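Local coordinates for trwC protein (Escherichia coli, PDB 1OMH) that acts as a conjugative relaxase, recognising and processing the origin-of-transfer DNA of its plasmid through its N-terminal relaxase domain, at residues B[90-98]-B[219-229]. Sequence-based numbering, arbitrary orientation.
With nucleotides of chain A.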
loop_
_atom_site.group_PDB
_atom_site.type_symbol
_atom_site.label_atom_id
_atom_site.label_comp_id
_atom_site.label_asym_id
_atom_site.label_seq_id
_atom_site.Cartn_x
_atom_site.Cartn_y
_atom_site.Cartn_z
ATOM N N ALA B 90 -2.350 2.217 -7.768
ATOM C CA ALA B 90 -3.021 3.060 -8.742
ATOM C C ALA B 90 -3.739 2.234 -9.801
ATOM O O ALA B 90 -3.441 1.048 -9.991
ATOM C CB ALA B 90 -2.007 3.969 -9.408
ATOM N N PRO B 91 -4.727 2.842 -10.479
ATOM C CA PRO B 91 -5.471 2.152 -11.534
ATOM C C PRO B 91 -4.417 1.771 -12.577
ATOM O O PRO B 91 -3.393 2.437 -12.676
ATOM C CB PRO B 91 -6.413 3.232 -12.047
ATOM C CG PRO B 91 -6.704 4.028 -10.798
ATOM C CD PRO B 91 -5.341 4.147 -10.167
ATOM N N LYS B 92 -4.659 0.715 -13.344
ATOM C CA LYS B 92 -3.680 0.267 -14.338
ATOM C C LYS B 92 -3.330 1.333 -15.379
ATOM O O LYS B 92 -2.161 1.510 -15.709
ATOM C CB LYS B 92 -4.181 -1.003 -15.048
ATOM C CG LYS B 92 -3.178 -1.603 -16.038
ATOM C CD LYS B 92 -1.897 -2.086 -15.343
ATOM C CE LYS B 92 -2.186 -3.215 -14.346
ATOM N NZ LYS B 92 -0.942 -3.796 -13.773
ATOM N N SER B 93 -4.335 2.030 -15.904
ATOM C CA SER B 93 -4.081 3.074 -16.902
ATOM C C SER B 93 -3.118 4.116 -16.354
ATOM O O SER B 93 -2.283 4.652 -17.085
ATOM C CB SER B 93 -5.380 3.768 -17.310
ATOM O OG SER B 93 -5.960 4.447 -16.211
ATOM N N VAL B 94 -3.241 4.405 -15.065
ATOM C CA VAL B 94 -2.377 5.384 -14.431
ATOM C C VAL B 94 -0.948 4.851 -14.379
ATOM O O VAL B 94 0.004 5.581 -14.683
ATOM C CB VAL B 94 -2.898 5.731 -13.015
ATOM C CG1 VAL B 94 -1.930 6.676 -12.300
ATOM C CG2 VAL B 94 -4.272 6.387 -13.136
ATOM N N SER B 95 -0.788 3.581 -14.009
ATOM C CA SER B 95 0.550 2.989 -13.967
ATOM C C SER B 95 1.160 3.019 -15.372
ATOM O O SER B 95 2.354 3.288 -15.534
ATOM C CB SER B 95 0.496 1.538 -13.462
ATOM O OG SER B 95 0.097 1.478 -12.096
ATOM N N LEU B 96 0.336 2.754 -16.385
ATOM C CA LEU B 96 0.803 2.744 -17.774
ATOM C C LEU B 96 1.292 4.109 -18.249
ATOM O O LEU B 96 2.361 4.227 -18.857
ATOM C CB LEU B 96 -0.317 2.267 -18.702
ATOM C CG LEU B 96 -0.425 0.778 -19.044
ATOM C CD1 LEU B 96 0.018 -0.095 -17.886
ATOM C CD2 LEU B 96 -1.852 0.480 -19.461
ATOM N N GLN B 97 0.503 5.139 -17.973
ATOM C CA GLN B 97 0.852 6.491 -18.383
ATOM C C GLN B 97 2.125 6.945 -17.682
ATOM O O GLN B 97 2.981 7.592 -18.280
ATOM C CB GLN B 97 -0.291 7.463 -18.059
ATOM C CG GLN B 97 -0.174 8.827 -18.741
ATOM C CD GLN B 97 -0.438 8.754 -20.236
ATOM O OE1 GLN B 97 -1.365 8.080 -20.676
ATOM N NE2 GLN B 97 0.367 9.465 -21.021
ATOM N N ALA B 98 2.265 6.593 -16.410
ATOM C CA ALA B 98 3.447 6.998 -15.662
ATOM C C ALA B 98 4.713 6.206 -15.965
ATOM O O ALA B 98 5.792 6.782 -16.085
ATOM C CB ALA B 98 3.164 6.922 -14.168
ATOM N N PHE B 219 -11.622 4.521 -11.195
ATOM C CA PHE B 219 -11.470 5.212 -12.467
ATOM C C PHE B 219 -10.176 4.822 -13.171
ATOM O O PHE B 219 -9.273 4.240 -12.574
ATOM C CB PHE B 219 -11.457 6.730 -12.266
ATOM C CG PHE B 219 -10.219 7.242 -11.585
ATOM C CD1 PHE B 219 -10.179 7.377 -10.204
ATOM C CD2 PHE B 219 -9.087 7.573 -12.326
ATOM C CE1 PHE B 219 -9.035 7.829 -9.562
ATOM C CE2 PHE B 219 -7.928 8.028 -11.693
ATOM C CZ PHE B 219 -7.902 8.159 -10.304
ATOM N N ASP B 220 -10.111 5.155 -14.454
ATOM C CA ASP B 220 -8.940 4.911 -15.286
ATOM C C ASP B 220 -8.872 6.108 -16.225
ATOM O O ASP B 220 -9.852 6.841 -16.370
ATOM C CB ASP B 220 -9.102 3.621 -16.096
ATOM C CG ASP B 220 -8.487 2.418 -15.406
ATOM O OD1 ASP B 220 -7.248 2.398 -15.232
ATOM O OD2 ASP B 220 -9.245 1.498 -15.037
ATOM N N LEU B 221 -7.718 6.320 -16.843
ATOM C CA LEU B 221 -7.570 7.421 -17.778
ATOM C C LEU B 221 -8.467 7.108 -18.975
ATOM O O LEU B 221 -8.399 6.019 -19.541
ATOM C CB LEU B 221 -6.111 7.548 -18.205
ATOM C CG LEU B 221 -5.144 7.752 -17.034
ATOM C CD1 LEU B 221 -3.722 7.888 -17.559
ATOM C CD2 LEU B 221 -5.542 8.995 -16.251
ATOM N N ALA B 222 -9.304 8.070 -19.356
ATOM C CA ALA B 222 -10.251 7.895 -20.458
ATOM C C ALA B 222 -9.694 7.470 -21.822
ATOM O O ALA B 222 -10.411 6.862 -22.614
ATOM C CB ALA B 222 -11.084 9.168 -20.622
ATOM N N HIS B 223 -8.433 7.769 -22.107
ATOM C CA HIS B 223 -7.880 7.408 -23.411
ATOM C C HIS B 223 -7.305 5.993 -23.517
ATOM O O HIS B 223 -6.759 5.620 -24.557
ATOM C CB HIS B 223 -6.821 8.427 -23.839
ATOM C CG HIS B 223 -5.692 8.575 -22.865
ATOM N ND1 HIS B 223 -5.856 9.131 -21.616
ATOM C CD2 HIS B 223 -4.382 8.252 -22.970
ATOM C CE1 HIS B 223 -4.689 9.150 -20.992
ATOM N NE2 HIS B 223 -3.780 8.622 -21.791
ATOM N N ILE B 224 -7.424 5.206 -22.449
ATOM C CA ILE B 224 -6.918 3.837 -22.461
ATOM C C ILE B 224 -8.098 2.918 -22.160
ATOM O O ILE B 224 -8.706 3.017 -21.093
ATOM C CB ILE B 224 -5.800 3.655 -21.407
ATOM C CG1 ILE B 224 -4.658 4.632 -21.700
ATOM C CG2 ILE B 224 -5.282 2.223 -21.429
ATOM C CD1 ILE B 224 -3.517 4.578 -20.705
ATOM N N ASP B 225 -8.426 2.028 -23.096
ATOM C CA ASP B 225 -9.574 1.144 -22.907
ATOM C C ASP B 225 -9.313 -0.122 -22.103
ATOM O O ASP B 225 -8.171 -0.456 -21.786
ATOM C CB ASP B 225 -10.212 0.775 -24.259
ATOM C CG ASP B 225 -9.321 -0.100 -25.118
ATOM O OD1 ASP B 225 -8.639 -0.991 -24.571
ATOM O OD2 ASP B 225 -9.319 0.084 -26.355
ATOM N N ARG B 226 -10.398 -0.824 -21.792
ATOM C CA ARG B 226 -10.354 -2.050 -21.007
ATOM C C ARG B 226 -9.478 -3.160 -21.582
ATOM O O ARG B 226 -8.751 -3.814 -20.841
ATOM C CB ARG B 226 -11.787 -2.549 -20.786
ATOM C CG ARG B 226 -11.945 -3.969 -20.231
ATOM C CD ARG B 226 -11.166 -4.246 -18.944
ATOM N NE ARG B 226 -11.244 -3.176 -17.954
ATOM C CZ ARG B 226 -10.835 -3.301 -16.692
ATOM N NH1 ARG B 226 -10.332 -4.450 -16.260
ATOM N NH2 ARG B 226 -10.900 -2.268 -15.868
ATOM N N GLN B 227 -9.535 -3.383 -22.890
ATOM C CA GLN B 227 -8.720 -4.444 -23.474
ATOM C C GLN B 227 -7.234 -4.151 -23.297
ATOM O O GLN B 227 -6.439 -5.058 -23.066
ATOM C CB GLN B 227 -9.043 -4.630 -24.959
ATOM C CG GLN B 227 -10.492 -5.029 -25.249
ATOM C CD GLN B 227 -10.909 -6.338 -24.596
ATOM N N GLN B 228 -6.866 -2.878 -23.401
ATOM C CA GLN B 228 -5.477 -2.462 -23.249
ATOM C C GLN B 228 -5.065 -2.630 -21.792
ATOM O O GLN B 228 -3.933 -3.019 -21.494
ATOM C CB GLN B 228 -5.317 -1.001 -23.713
ATOM C CG GLN B 228 -5.763 -0.812 -25.167
ATOM C CD GLN B 228 -5.865 0.644 -25.605
ATOM O OE1 GLN B 228 -6.308 1.506 -24.847
ATOM N NE2 GLN B 228 -5.472 0.916 -26.845
ATOM N N ILE B 229 -5.990 -2.335 -20.884
ATOM C CA ILE B 229 -5.726 -2.476 -19.455
ATOM C C ILE B 229 -5.442 -3.949 -19.153
ATOM O O ILE B 229 -4.435 -4.285 -18.520
ATOM C CB ILE B 229 -6.952 -2.014 -18.619
ATOM C CG1 ILE B 229 -7.053 -0.487 -18.629
ATOM C CG2 ILE B 229 -6.876 -2.552 -17.216
ATOM C CD1 ILE B 229 -5.797 0.221 -18.197
ATOM P P DT A 23 -9.209 -3.660 -12.568
ATOM O OP1 DT A 23 -9.098 -2.436 -13.400
ATOM O OP2 DT A 23 -10.049 -4.788 -13.032
ATOM O "O5'" DT A 23 -7.742 -4.190 -12.206
ATOM C "C5'" DT A 23 -6.751 -4.477 -13.232
ATOM C "C4'" DT A 23 -5.381 -4.031 -12.760
ATOM O "O4'" DT A 23 -5.514 -2.689 -12.276
ATOM C "C3'" DT A 23 -4.679 -4.843 -11.655
ATOM O "O3'" DT A 23 -3.409 -5.163 -12.247
ATOM C "C2'" DT A 23 -4.028 -3.780 -10.785
ATOM C "C1'" DT A 23 -4.701 -2.473 -11.155
ATOM N N1 DT A 23 -5.463 -1.679 -10.174
ATOM C C2 DT A 23 -4.877 -1.336 -8.981
ATOM O O2 DT A 23 -3.806 -1.785 -8.614
ATOM N N3 DT A 23 -5.595 -0.434 -8.234
ATOM C C4 DT A 23 -6.823 0.122 -8.548
ATOM O O4 DT A 23 -7.327 0.953 -7.795
ATOM C C5 DT A 23 -7.411 -0.345 -9.786
ATOM C C7 DT A 23 -8.752 0.169 -10.208
ATOM C C6 DT A 23 -6.718 -1.221 -10.514
ATOM P P DC A 24 -2.678 -6.579 -12.028
ATOM O OP1 DC A 24 -1.267 -6.252 -12.363
ATOM O OP2 DC A 24 -3.405 -7.610 -12.814
ATOM O "O5'" DC A 24 -2.793 -6.941 -10.479
ATOM C "C5'" DC A 24 -1.923 -6.386 -9.479
ATOM C "C4'" DC A 24 -2.398 -6.836 -8.117
ATOM O "O4'" DC A 24 -3.822 -6.612 -8.059
ATOM C "C3'" DC A 24 -2.185 -8.329 -7.832
ATOM O "O3'" DC A 24 -1.240 -8.324 -6.740
ATOM C "C2'" DC A 24 -3.430 -8.726 -7.053
ATOM C "C1'" DC A 24 -4.448 -7.643 -7.326
ATOM N N1 DC A 24 -5.736 -7.980 -7.950
ATOM C C2 DC A 24 -6.709 -8.587 -7.151
ATOM O O2 DC A 24 -6.408 -8.911 -5.999
ATOM N N3 DC A 24 -7.945 -8.799 -7.655
ATOM C C4 DC A 24 -8.221 -8.438 -8.909
ATOM N N4 DC A 24 -9.462 -8.634 -9.358
ATOM C C5 DC A 24 -7.236 -7.855 -9.761
ATOM C C6 DC A 24 -6.015 -7.657 -9.249
HETATM O O HOH W 1 -7.286 -0.273 -13.683
#
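Helix 92-98 runs beside strand 219-221 at a closest axis distance of 6.7 Å and an angle of 28°, with Ser-93 facing Asp-220, while the 221-224 turn and the start of helix 226-229 pack against helix 92-98. How a carboxylate can secure the start of a helix is plain at Ser-93: Asp-220 OD1 accepts from Ser-93 N (3.0 Å), nearly along its C-O axis, and on its anti lone pair from Ser-93 OG (2.6 Å). With chi1 at 64°, the hydroxyl sits between its own backbone N and carbonyl carbon, where it also accepts an almost straight bond from Leu-221 N. This joint links the helix following strand 81-89 of the relaxase sheet to the small 211-221 hairpin, beside the bound origin DNA. A water joins Lys-92 N and Asp-220 OD2 to OP1 of DT23 of chain A, whose phosphate Arg-226 grips with NH1 and NH2. Lys-92 bends at chi2 and chi3, carrying NZ to OP1 of DC24 of chain A (2.9 Å) and to Gln-159. Apolar contacts fill in around: Pro-91 CG lies over one face of Phe-219, offset toward the rim, and Ile-229 CD1 packs on the backbone of Ser-93 and on Lys-92 CB (3.7 Å). Further along, His-223 NE2 donates to Gln-97 OE1 (2.7 Å); the oxygen lies close to the imidazole plane, whereas the nitrogen stands 42° out of the amide carbonyl plane, while Gln-97 CB rests on Leu-221 CD1 (3.5 Å).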